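Long-range contacts in hydrogenase maturation factor (Thermoanaerobacter tengcongensis, PDB 3VTI), which probably carries out, as HypE, the ATP-dependent dehydration of a carbamoyl group received from HypF, a nitrile-forming step in [NiFe]-hydrogenase maturation: residues A19-A24 / S137-K142; T38-F43 / S116-F121. One frame throughout, in Å; residues are numbered along the deposited sequence.

Contact 1 (A19-A24 / S137-K142); sequences AMEDAA and SIKNAK. With MG (magnesium ion), chain K.
A polar loop-to-loop contact, carried by the carboxylate of Glu21, joins the turn after helix 15-19 to the loop between strands 120-130 and 146-149. It lies where the N-terminal part of this AIR-synthase-like chain meets the C-terminal part. Both oxygens of Glu21 are used. OE2 of Glu21 accepts from OG of Ser137 at 2.9 Å, on its syn lone pair. OE1 of Glu21 accepts from the backbone N of Ile138 at 3.3 Å. That bond is fairly straight, with an N-H...O angle of 162°, but N sits 20° out of the carboxylate plane. The Glu21 chain bends at chi2 (-78°), which turns the carboxylate toward the second loop. The Lys139 side chain crosses that of Glu21 at about a right angle. The ammonium NZ of Lys139 makes a salt bridge to OE2 of Glu21 at 3.6 Å and also sits against CB of Ala19. The aliphatic Ile138 side chain lies against oxygens: CG1 by OE1 of Glu21, CD1 by the carbonyl of Ala19. Ser137 opens a type I beta turn that ends at Asn140. OG of Ser137 also accepts from the backbone N of Lys139 at 3.0 Å, forming an ST turn, so the hydroxyl that donates to Glu21 is held in place by its own loop. Met20, with positive phi, is the first residue to leave the helical conformation. Glu21 directly precedes Asp22, which binds magnesium through OD1 at 2.2 Å; Asp60 and Asp199 complete the protein ligands, and OD2 of Asp22 pairs with Arg198. The Glu21 carboxylate thus receives two hydrogen bonds and one lysine charge, a setting likely to favour its ionised form.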
ATOM      1  N   ALA C  19      -4.239  -8.999 -24.744  1.00 56.73           N
ATOM      2  CA  ALA C  19      -5.194  -8.040 -25.285  1.00 55.79           C
ATOM      3  C   ALA C  19      -4.991  -6.643 -24.698  1.00 54.28           C
ATOM      4  O   ALA C  19      -5.151  -5.656 -25.414  1.00 54.13           O
ATOM      5  CB  ALA C  19      -6.618  -8.521 -25.055  1.00 55.20           C
ATOM      6  N   MET C  20      -4.619  -6.572 -23.414  1.00 53.11           N
ATOM      7  CA  MET C  20      -4.372  -5.301 -22.716  1.00 51.64           C
ATOM      8  C   MET C  20      -5.618  -4.405 -22.666  1.00 49.96           C
ATOM      9  O   MET C  20      -5.555  -3.195 -22.940  1.00 48.78           O
ATOM     10  CB  MET C  20      -3.194  -4.557 -23.346  1.00 52.82           C
ATOM     11  CG  MET C  20      -1.830  -5.058 -22.925  1.00 55.99           C
ATOM     12  SD  MET C  20      -0.535  -4.226 -23.856  1.00 60.28           S
ATOM     13  CE  MET C  20      -0.290  -5.372 -25.197  1.00 61.50           C
ATOM     14  N   GLU C  21      -6.744  -5.025 -22.316  1.00 49.49           N
ATOM     15  CA  GLU C  21      -8.037  -4.348 -22.187  1.00 48.09           C
ATOM     16  C   GLU C  21      -8.200  -3.704 -20.813  1.00 46.45           C
ATOM     17  O   GLU C  21      -7.489  -4.055 -19.876  1.00 46.29           O
ATOM     18  CB  GLU C  21      -9.183  -5.336 -22.415  1.00 48.76           C
ATOM     19  CG  GLU C  21      -9.155  -6.112 -23.737  1.00 50.39           C
ATOM     20  CD  GLU C  21      -9.624  -5.299 -24.931  1.00 51.93           C
ATOM     21  OE1 GLU C  21      -9.975  -4.112 -24.763  1.00 52.18           O
ATOM     22  OE2 GLU C  21      -9.641  -5.847 -26.056  1.00 54.32           O
ATOM     23  N   ASP C  22      -9.140  -2.762 -20.712  1.00 45.42           N
ATOM     24  CA  ASP C  22      -9.558  -2.167 -19.440  1.00 44.07           C
ATOM     25  C   ASP C  22     -10.194  -3.213 -18.534  1.00 43.47           C
ATOM     26  O   ASP C  22     -10.197  -3.071 -17.316  1.00 43.08           O
ATOM     27  CB  ASP C  22     -10.589  -1.056 -19.679  1.00 44.10           C
ATOM     28  CG  ASP C  22      -9.971   0.229 -20.192  1.00 44.99           C
ATOM     29  OD1 ASP C  22      -9.495   1.032 -19.350  1.00 46.42           O
ATOM     30  OD2 ASP C  22      -9.974   0.436 -21.429  1.00 44.90           O
ATOM     31  N   ALA C  23     -10.757  -4.251 -19.140  1.00 43.64           N
ATOM     32  CA  ALA C  23     -11.376  -5.334 -18.395  1.00 43.54           C
ATOM     33  C   ALA C  23     -11.340  -6.623 -19.213  1.00 44.58           C
ATOM     34  O   ALA C  23     -11.410  -6.583 -20.441  1.00 45.23           O
ATOM     35  CB  ALA C  23     -12.804  -4.964 -18.027  1.00 43.02           C
ATOM     36  N   ALA C  24     -11.212  -7.760 -18.538  1.00 44.64           N
ATOM     37  CA  ALA C  24     -11.357  -9.053 -19.211  1.00 46.08           C
ATOM     38  C   ALA C  24     -12.830  -9.300 -19.513  1.00 46.38           C
ATOM     39  O   ALA C  24     -13.693  -8.948 -18.714  1.00 46.12           O
ATOM     40  CB  ALA C  24     -10.811 -10.168 -18.338  1.00 46.39           C
ATOM     41  N   SER C 137     -13.428  -2.625 -27.631  1.00 49.98           N
ATOM     42  CA  SER C 137     -12.091  -3.181 -27.406  1.00 50.30           C
ATOM     43  C   SER C 137     -11.062  -2.209 -27.966  1.00 50.46           C
ATOM     44  O   SER C 137     -11.333  -1.574 -28.992  1.00 51.70           O
ATOM     45  CB  SER C 137     -11.983  -4.549 -28.107  1.00 51.89           C
ATOM     46  OG  SER C 137     -10.671  -4.827 -28.563  1.00 53.07           O
ATOM     47  N   ILE C 138      -9.890  -2.098 -27.326  1.00 49.76           N
ATOM     48  CA  ILE C 138      -8.787  -1.250 -27.855  1.00 50.09           C
ATOM     49  C   ILE C 138      -8.278  -1.696 -29.210  1.00 52.12           C
ATOM     50  O   ILE C 138      -7.469  -0.996 -29.808  1.00 53.00           O
ATOM     51  CB  ILE C 138      -7.509  -1.159 -26.932  1.00 49.39           C
ATOM     52  CG1 ILE C 138      -7.431  -2.324 -25.950  1.00 48.74           C
ATOM     53  CG2 ILE C 138      -7.382   0.202 -26.254  1.00 47.71           C
ATOM     54  CD1 ILE C 138      -7.020  -3.605 -26.599  1.00 50.93           C
ATOM     55  N   LYS C 139      -8.722  -2.864 -29.671  1.00 53.54           N
ATOM     56  CA  LYS C 139      -8.343  -3.394 -30.988  0.60 56.38           C
ATOM     57  C   LYS C 139      -9.284  -2.995 -32.131  1.00 57.18           C
ATOM     58  O   LYS C 139      -9.034  -3.338 -33.284  1.00 59.29           O
ATOM     59  CB  LYS C 139      -8.247  -4.922 -30.926  1.00 57.70           C
ATOM     60  CG  LYS C 139      -6.906  -5.431 -30.421  1.00 60.39           C
ATOM     61  CD  LYS C 139      -6.992  -6.867 -29.908  1.00 64.49           C
ATOM     62  CE  LYS C 139      -7.569  -6.902 -28.487  1.00 64.36           C
ATOM     63  NZ  LYS C 139      -7.963  -8.288 -28.095  1.00 67.01           N
ATOM     64  N   ASN C 140     -10.354  -2.267 -31.809  1.00 56.01           N
ATOM     65  CA  ASN C 140     -11.481  -2.076 -32.734  1.00 57.11           C
ATOM     66  C   ASN C 140     -11.449  -0.821 -33.605  1.00 57.53           C
ATOM     67  O   ASN C 140     -12.346  -0.620 -34.412  1.00 58.89           O
ATOM     68  CB  ASN C 140     -12.822  -2.139 -31.979  1.00 56.24           C
ATOM     69  CG  ASN C 140     -13.255  -3.568 -31.650  1.00 56.73           C
ATOM     70  OD1 ASN C 140     -12.582  -4.538 -32.008  1.00 58.58           O
ATOM     71  ND2 ASN C 140     -14.389  -3.699 -30.968  1.00 54.77           N
ATOM     72  N   ALA C 141     -10.436   0.021 -33.447  1.00 56.69           N
ATOM     73  CA  ALA C 141     -10.346   1.222 -34.263  1.00 57.39           C
ATOM     74  C   ALA C 141      -9.906   0.909 -35.706  1.00 59.87           C
ATOM     75  O   ALA C 141      -8.916   0.204 -35.926  1.00 60.58           O
ATOM     76  CB  ALA C 141      -9.427   2.240 -33.610  1.00 56.02           C
ATOM     77  N   LYS C 142     -10.677   1.420 -36.670  1.00 61.10           N
ATOM     78  CA  LYS C 142     -10.354   1.357 -38.102  1.00 63.82           C
ATOM     79  C   LYS C 142     -10.143   2.776 -38.649  1.00 63.91           C
ATOM     80  O   LYS C 142     -10.741   3.722 -38.137  1.00 62.58           O
ATOM     81  CB  LYS C 142     -11.484   0.685 -38.909  1.00 65.77           C
ATOM     82  CG  LYS C 142     -11.975  -0.680 -38.425  1.00 67.18           C
ATOM     83  CD  LYS C 142     -10.947  -1.792 -38.606  1.00 71.40           C
ATOM     84  CE  LYS C 142     -11.513  -3.140 -38.151  1.00 72.83           C
ATOM     85  NZ  LYS C 142     -10.463  -4.081 -37.638  1.00 73.35           N
TER
HETATM   86 MG    MG K 401      -8.919   2.120 -17.512  1.00 28.56          MG
HETATM   87  O   HOH W   1      -7.396   0.278 -17.670  1.00 27.32           O

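Contact 2 (T38-F43 / S116-F121); sequences TVKPLF and SVDRIF
The Phe121 ring carries Thr38 on one face, with CG2 of Thr38 3.9 Å from the ring centroid and 23° off the normal, a CH-pi contact offset toward the rim. The ammonium of Lys40 nears CE1 of the same ring obliquely. The Arg119 guanidinium has OD1 of Asp118 above one face and CE of Lys40 at its edge, in plane, 3.3 Å from NH1. Lys40 carries most of the polar contact. The Lys40 chain bends at chi2 (-47°) and again at chi4, which brings NZ of Lys40 to the carbonyl O of Asp118 at 2.8 Å. That oxygen also accepts from the backbone N of Ile120, from the opposite face of its plane. A water accepts from NZ of Lys40 at 2.7 Å and donates to the carbonyls of Val39 and Ile120, so it bridges the two segments. OD2 of Asp118 makes a long salt bridge to NZ of Lys40 at 3.9 Å and one to Arg119 that rests on charge alone. The Asp118 carboxylate probably offsets the nearness of the Lys40 and Arg119 charges. An alanine in place of Lys40 would probably leave the Asp118 carbonyl without its cross-segment donor and the bridging water without one partner. Beside this network, CD2 of Leu42 packs on CG2 of Ile120 at 3.6 Å, while CD1 of Leu42 touches CD of Arg119. Phe81 touches the side chains of Leu42, Arg119 and Ile120. Thr38, Asp118 and Phe121 also meet the second subunit. Asp118 centres an inverse gamma turn leading into strand 120-130, so the contact ties a loop with a cis-proline, Pro41, to a strand entrance in the PurM-like N-terminal domain.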
ATOM      1  N   THR C  38      -3.414   4.467  -4.758  1.00 43.90           N
ATOM      2  CA  THR C  38      -2.296   4.799  -3.881  1.00 46.06           C
ATOM      3  C   THR C  38      -2.056   6.312  -3.830  1.00 46.95           C
ATOM      4  O   THR C  38      -0.989   6.770  -3.442  1.00 48.66           O
ATOM      5  CB  THR C  38      -1.012   4.089  -4.356  1.00 46.61           C
ATOM      6  OG1 THR C  38      -0.753   4.446  -5.717  1.00 46.83           O
ATOM      7  CG2 THR C  38      -1.161   2.579  -4.276  1.00 46.36           C
ATOM      8  N   VAL C  39      -3.073   7.076  -4.215  1.00 46.53           N
ATOM      9  CA  VAL C  39      -3.002   8.530  -4.306  1.00 47.02           C
ATOM     10  C   VAL C  39      -2.651   9.198  -2.961  1.00 48.88           C
ATOM     11  O   VAL C  39      -3.205   8.849  -1.923  1.00 48.96           O
ATOM     12  CB  VAL C  39      -4.344   9.090  -4.854  1.00 45.75           C
ATOM     13  CG1 VAL C  39      -5.478   8.882  -3.843  1.00 46.05           C
ATOM     14  CG2 VAL C  39      -4.224  10.559  -5.226  1.00 46.41           C
ATOM     15  N   LYS C  40      -1.705  10.138  -3.005  1.00 50.30           N
ATOM     16  CA  LYS C  40      -1.452  11.073  -1.907  1.00 52.29           C
ATOM     17  C   LYS C  40      -1.548  12.500  -2.462  1.00 52.88           C
ATOM     18  O   LYS C  40      -0.943  12.804  -3.499  1.00 53.16           O
ATOM     19  CB  LYS C  40      -0.080  10.842  -1.257  1.00 53.95           C
ATOM     20  CG  LYS C  40       0.045   9.575  -0.395  1.00 54.44           C
ATOM     21  CD  LYS C  40      -1.125   9.411   0.576  1.00 53.78           C
ATOM     22  CE  LYS C  40      -0.923   8.249   1.523  1.00 54.17           C
ATOM     23  NZ  LYS C  40      -0.702   6.959   0.837  1.00 53.23           N
ATOM     24  N   PRO C  41      -2.310  13.381  -1.786  1.00 53.31           N
ATOM     25  CA  PRO C  41      -2.987  13.166  -0.507  1.00 53.62           C
ATOM     26  C   PRO C  41      -4.301  12.389  -0.648  1.00 51.40           C
ATOM     27  O   PRO C  41      -4.873  12.328  -1.732  1.00 49.89           O
ATOM     28  CB  PRO C  41      -3.256  14.592  -0.023  1.00 55.28           C
ATOM     29  CG  PRO C  41      -3.434  15.385  -1.280  1.00 55.07           C
ATOM     30  CD  PRO C  41      -2.669  14.681  -2.384  1.00 53.55           C
ATOM     31  N   LEU C  42      -4.770  11.809   0.449  1.00 51.27           N
ATOM     32  CA  LEU C  42      -5.970  10.977   0.438  1.00 49.55           C
ATOM     33  C   LEU C  42      -7.230  11.804   0.220  1.00 49.19           C
ATOM     34  O   LEU C  42      -8.229  11.296  -0.288  1.00 47.70           O
ATOM     35  CB  LEU C  42      -6.088  10.206   1.752  1.00 50.45           C
ATOM     36  CG  LEU C  42      -4.876   9.386   2.195  1.00 50.72           C
ATOM     37  CD1 LEU C  42      -4.967   9.069   3.674  1.00 51.85           C
ATOM     38  CD2 LEU C  42      -4.715   8.119   1.357  1.00 48.12           C
ATOM     39  N   PHE C  43      -7.163  13.066   0.634  1.00 50.42           N
ATOM     40  CA  PHE C  43      -8.243  14.030   0.475  1.00 50.54           C
ATOM     41  C   PHE C  43      -7.721  15.223  -0.316  1.00 50.88           C
ATOM     42  O   PHE C  43      -6.768  15.895   0.095  1.00 52.23           O
ATOM     43  CB  PHE C  43      -8.770  14.487   1.843  1.00 52.38           C
ATOM     44  CG  PHE C  43      -9.159  13.355   2.747  1.00 52.53           C
ATOM     45  CD1 PHE C  43      -8.240  12.820   3.647  1.00 53.47           C
ATOM     46  CD2 PHE C  43     -10.440  12.812   2.692  1.00 51.42           C
ATOM     47  CE1 PHE C  43      -8.590  11.762   4.476  1.00 53.62           C
ATOM     48  CE2 PHE C  43     -10.799  11.753   3.518  1.00 51.23           C
ATOM     49  CZ  PHE C  43      -9.873  11.229   4.412  1.00 52.43           C
ATOM     50  N   SER C 116       4.583   0.355   7.613  1.00 65.78           N
ATOM     51  CA  SER C 116       4.596  -0.671   6.574  1.00 63.71           C
ATOM     52  C   SER C 116       3.726  -0.263   5.393  1.00 60.59           C
ATOM     53  O   SER C 116       3.763  -0.899   4.339  1.00 58.93           O
ATOM     54  CB  SER C 116       4.157  -2.025   7.137  1.00 64.10           C
ATOM     55  OG  SER C 116       5.150  -2.553   8.001  1.00 66.19           O
ATOM     56  N   VAL C 117       2.993   0.828   5.575  1.00 59.70           N
ATOM     57  CA  VAL C 117       2.254   1.450   4.496  1.00 57.33           C
ATOM     58  C   VAL C 117       1.938   2.889   4.861  1.00 57.77           C
ATOM     59  O   VAL C 117       1.570   3.159   5.994  1.00 59.10           O
ATOM     60  CB  VAL C 117       0.979   0.644   4.162  1.00 55.55           C
ATOM     61  CG1 VAL C 117      -0.116   0.850   5.190  1.00 55.19           C
ATOM     62  CG2 VAL C 117       0.508   0.970   2.796  1.00 53.19           C
ATOM     63  N   ASP C 118       2.109   3.811   3.919  1.00 56.93           N
ATOM     64  CA  ASP C 118       1.764   5.215   4.145  1.00 57.33           C
ATOM     65  C   ASP C 118       0.239   5.363   4.259  1.00 55.75           C
ATOM     66  O   ASP C 118      -0.460   5.556   3.264  1.00 53.92           O
ATOM     67  CB  ASP C 118       2.335   6.117   3.036  1.00 57.14           C
ATOM     68  CG  ASP C 118       2.306   7.617   3.398  1.00 59.11           C
ATOM     69  OD1 ASP C 118       2.077   7.966   4.574  1.00 60.50           O
ATOM     70  OD2 ASP C 118       2.526   8.454   2.487  1.00 59.49           O
ATOM     71  N   ARG C 119      -0.251   5.234   5.490  1.00 56.71           N
ATOM     72  CA  ARG C 119      -1.638   5.522   5.857  1.00 56.11           C
ATOM     73  C   ARG C 119      -2.658   4.482   5.393  1.00 54.47           C
ATOM     74  O   ARG C 119      -3.175   3.734   6.221  1.00 54.76           O
ATOM     75  CB  ARG C 119      -2.059   6.927   5.418  1.00 55.96           C
ATOM     76  CG  ARG C 119      -1.264   8.086   6.016  1.00 58.31           C
ATOM     77  CD  ARG C 119      -1.666   9.321   5.249  1.00 60.19           C
ATOM     78  NE  ARG C 119      -0.890  10.507   5.560  1.00 63.52           N
ATOM     79  CZ  ARG C 119      -0.136  11.183   4.692  1.00 64.27           C
ATOM     80  NH1 ARG C 119      -0.023  10.791   3.435  1.00 61.23           N
ATOM     81  NH2 ARG C 119       0.523  12.264   5.105  1.00 67.83           N
ATOM     82  N   ILE C 120      -2.949   4.437   4.088  1.00 52.60           N
ATOM     83  CA  ILE C 120      -3.982   3.539   3.550  0.60 51.30           C
ATOM     84  C   ILE C 120      -3.926   3.366   2.026  1.00 49.64           C
ATOM     85  O   ILE C 120      -3.859   4.349   1.281  1.00 49.10           O
ATOM     86  CB  ILE C 120      -5.416   4.001   3.979  1.00 51.26           C
ATOM     87  CG1 ILE C 120      -6.495   3.032   3.478  1.00 49.88           C
ATOM     88  CG2 ILE C 120      -5.697   5.436   3.519  1.00 51.37           C
ATOM     89  CD1 ILE C 120      -7.837   3.193   4.176  1.00 49.77           C
ATOM     90  N   PHE C 121      -3.936   2.113   1.573  1.00 49.10           N
ATOM     91  CA  PHE C 121      -4.184   1.789   0.161  1.00 47.59           C
ATOM     92  C   PHE C 121      -5.495   1.037   0.026  1.00 46.69           C
ATOM     93  O   PHE C 121      -5.920   0.338   0.950  1.00 47.77           O
ATOM     94  CB  PHE C 121      -3.059   0.944  -0.453  1.00 47.86           C
ATOM     95  CG  PHE C 121      -1.712   1.610  -0.437  1.00 49.72           C
ATOM     96  CD1 PHE C 121      -1.580   2.967  -0.711  1.00 50.25           C
ATOM     97  CD2 PHE C 121      -0.571   0.873  -0.175  1.00 51.22           C
ATOM     98  CE1 PHE C 121      -0.347   3.576  -0.700  1.00 51.73           C
ATOM     99  CE2 PHE C 121       0.671   1.477  -0.164  1.00 52.55           C
ATOM    100  CZ  PHE C 121       0.787   2.828  -0.420  1.00 53.11           C
TER
HETATM  101  O   HOH W   2      -2.762   6.318  -0.707  1.00 30.22           O

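How the contacts relate
From the N terminus, the chain passes helix 15-19 and enters 19-24, the first half of contact 1. It then runs through strands 24-26 and 30-37 to 38-43, the first half of contact 2. About 70 residues later it returns to 116-121, closing the inner loop at the start of strand 120-130. After that strand, 137-142 closes the outer loop. Contact 2 is therefore nested inside contact 1. The two do not touch: their centres are 30 Å apart, on opposite sides of the chain's centre. Contact 2 joins parts of the N-terminal domain, whereas contact 1 links the loop after helix 15-19 to the loop before strand 146-149, beside the magnesium site.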